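Local coordinates for protein protease inhibitor SGPI-2 (Schistocerca gregaria, PDB 3TVJ) that inhibits serine proteases, with chymotrypsin and pancreatic elastase as targets of the natural form, as a small disulfide-rich domain of the pacifastin family, at residues 16-21 / 32-37. The protein carries 5 engineered substitutions. Residues are numbered along the deposited sequence; the frame is centred on the assembly and turned at random. Where two conformers were deposited one is given.
Sequences KCNTCR and TKLWCN. Engineered in segment 32-37: Lys33 (natural residue Leu), Leu34 (natural residue Lys), Trp35 (natural residue Ala), Asn37 (natural residue Pro).
The side-chain amide of Asn18 reaches across to the segment 32-37 and grips it at both ends of residue Leu34. Asn18 OD1 accepts from Leu34 N at 2.9 Å, in the carbonyl plane and on a lone pair. Asn18 ND2 gives a nearly straight bond of 2.8 Å to Leu34 O, which lies close to the amide plane. With CG anti to the carbonyl carbon and beside the backbone N (chi1 -81°), Asn18 carries its amide to the backbone of Leu34. The two bonds fix which way the amide is flipped. Asn18 OD1 also takes the hydroxyl proton of Thr32 OG1 at 2.7 Å, from a donor tilted out of the carbonyl plane. Set between its own backbone N and carbonyl carbon (chi1 59°), Thr32 OG1 in turn accepts from Thr19 N at 3.0 Å. Thr32 N also bonds to Thr19 O at 2.9 Å. Further along, Cys17 SG and Cys36 SG form a disulfide with chi3 -87°. CB of Leu34 packs on Cys17 SG at 3.7 Å, and CD1 of Leu34 meets Cys17 O at 3.3 Å. Lys33, Leu34, Trp35 and Asn37 are engineered. Lys33 NZ bonds to the backbone of another protein's chain. Lys33 and Leu34 flank the reactive bond. The Asn18 amide, Thr32 hydroxyl and disulfide tie this segment to the central strand 18-22 and the turn before it, consistent with the binding-loop scaffold of pacifastin-family inhibitors.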
# COMPACT_ATOMS: atom_id res chain seq x y z
N LYS C 16 -20.23 6.43 13.74
CA LYS C 16 -20.01 7.48 12.75
C LYS C 16 -19.44 6.84 11.48
O LYS C 16 -20.12 6.04 10.84
CB LYS C 16 -19.18 8.66 13.31
CG LYS C 16 -20.05 9.82 13.89
CD LYS C 16 -19.20 11.06 14.30
CE LYS C 16 -19.92 12.03 15.17
NZ LYS C 16 -19.54 13.52 15.10
N CYS C 17 -18.18 7.11 11.16
CA CYS C 17 -17.61 6.63 9.89
C CYS C 17 -16.96 5.28 9.97
O CYS C 17 -16.57 4.73 8.95
CB CYS C 17 -16.57 7.61 9.37
SG CYS C 17 -14.96 7.60 10.21
N ASN C 18 -16.86 4.72 11.18
CA ASN C 18 -16.24 3.44 11.38
C ASN C 18 -17.28 2.31 11.52
O ASN C 18 -18.45 2.55 11.86
CB ASN C 18 -15.35 3.45 12.63
CG ASN C 18 -13.97 4.07 12.35
OD1 ASN C 18 -13.26 3.60 11.41
ND2 ASN C 18 -13.65 5.20 13.04
N THR C 19 -16.83 1.12 11.15
CA THR C 19 -17.59 -0.10 11.31
C THR C 19 -17.07 -0.84 12.51
O THR C 19 -15.86 -1.02 12.70
CB THR C 19 -17.51 -0.97 10.05
OG1 THR C 19 -17.97 -0.14 8.92
CG2 THR C 19 -18.41 -2.20 10.22
N CYS C 20 -17.97 -1.30 13.31
CA CYS C 20 -17.67 -1.96 14.59
C CYS C 20 -18.47 -3.23 14.72
O CYS C 20 -19.57 -3.34 14.18
CB CYS C 20 -18.00 -1.07 15.81
SG CYS C 20 -17.27 0.60 15.82
N ARG C 21 -17.99 -4.16 15.56
CA ARG C 21 -18.73 -5.31 15.99
C ARG C 21 -18.89 -5.16 17.49
O ARG C 21 -17.94 -4.85 18.22
CB ARG C 21 -17.98 -6.61 15.75
CG ARG C 21 -17.86 -7.01 14.32
CD ARG C 21 -17.63 -8.58 14.14
NE ARG C 21 -18.78 -9.37 14.63
CZ ARG C 21 -18.71 -10.57 15.24
NH1 ARG C 21 -17.56 -11.23 15.40
NH2 ARG C 21 -19.82 -11.15 15.67
N THR C 32 -13.02 -0.53 13.02
CA THR C 32 -12.09 -0.04 12.05
C THR C 32 -11.36 1.26 12.47
O THR C 32 -11.72 1.84 13.49
CB THR C 32 -12.73 0.13 10.69
OG1 THR C 32 -13.84 1.05 10.79
CG2 THR C 32 -13.22 -1.20 10.11
N LYS C 33 -10.28 1.64 11.77
CA LYS C 33 -9.33 2.69 12.20
C LYS C 33 -9.31 3.89 11.23
O LYS C 33 -8.26 4.48 11.03
CB LYS C 33 -7.94 2.05 12.39
CG LYS C 33 -7.90 1.14 13.65
CD LYS C 33 -6.62 0.39 13.86
CE LYS C 33 -6.57 -0.45 15.12
NZ LYS C 33 -5.21 -1.11 15.33
N LEU C 34 -10.52 4.35 10.85
CA LEU C 34 -10.64 5.62 10.19
C LEU C 34 -10.73 6.74 11.23
O LEU C 34 -11.28 6.59 12.31
CB LEU C 34 -11.93 5.65 9.29
CG LEU C 34 -12.02 4.57 8.23
CD1 LEU C 34 -13.51 4.62 7.66
CD2 LEU C 34 -10.98 4.80 7.16
N TRP C 35 -10.21 7.90 10.86
CA TRP C 35 -10.41 9.14 11.62
C TRP C 35 -11.58 9.87 10.96
O TRP C 35 -11.46 10.31 9.80
CB TRP C 35 -9.19 10.01 11.74
CG TRP C 35 -9.37 11.29 12.47
CD1 TRP C 35 -10.07 12.40 12.02
CD2 TRP C 35 -8.90 11.62 13.79
NE1 TRP C 35 -10.01 13.39 12.95
CE2 TRP C 35 -9.34 12.93 14.06
CE3 TRP C 35 -8.14 10.98 14.73
CZ2 TRP C 35 -9.04 13.58 15.27
CZ3 TRP C 35 -7.80 11.62 15.92
CH2 TRP C 35 -8.25 12.92 16.19
N CYS C 36 -12.68 10.01 11.68
CA CYS C 36 -13.87 10.63 11.13
C CYS C 36 -13.68 12.15 11.30
O CYS C 36 -13.48 12.66 12.41
CB CYS C 36 -15.15 10.18 11.87
SG CYS C 36 -15.29 8.37 12.05
N ASN C 37 -13.58 12.88 10.20
CA ASN C 37 -13.25 14.27 10.24
C ASN C 37 -14.39 15.04 10.95
O ASN C 37 -14.15 16.10 11.51
CB ASN C 37 -12.88 14.81 8.87
CG ASN C 37 -11.51 14.23 8.36
OD1 ASN C 37 -10.61 13.90 9.15
ND2 ASN C 37 -11.33 14.19 7.05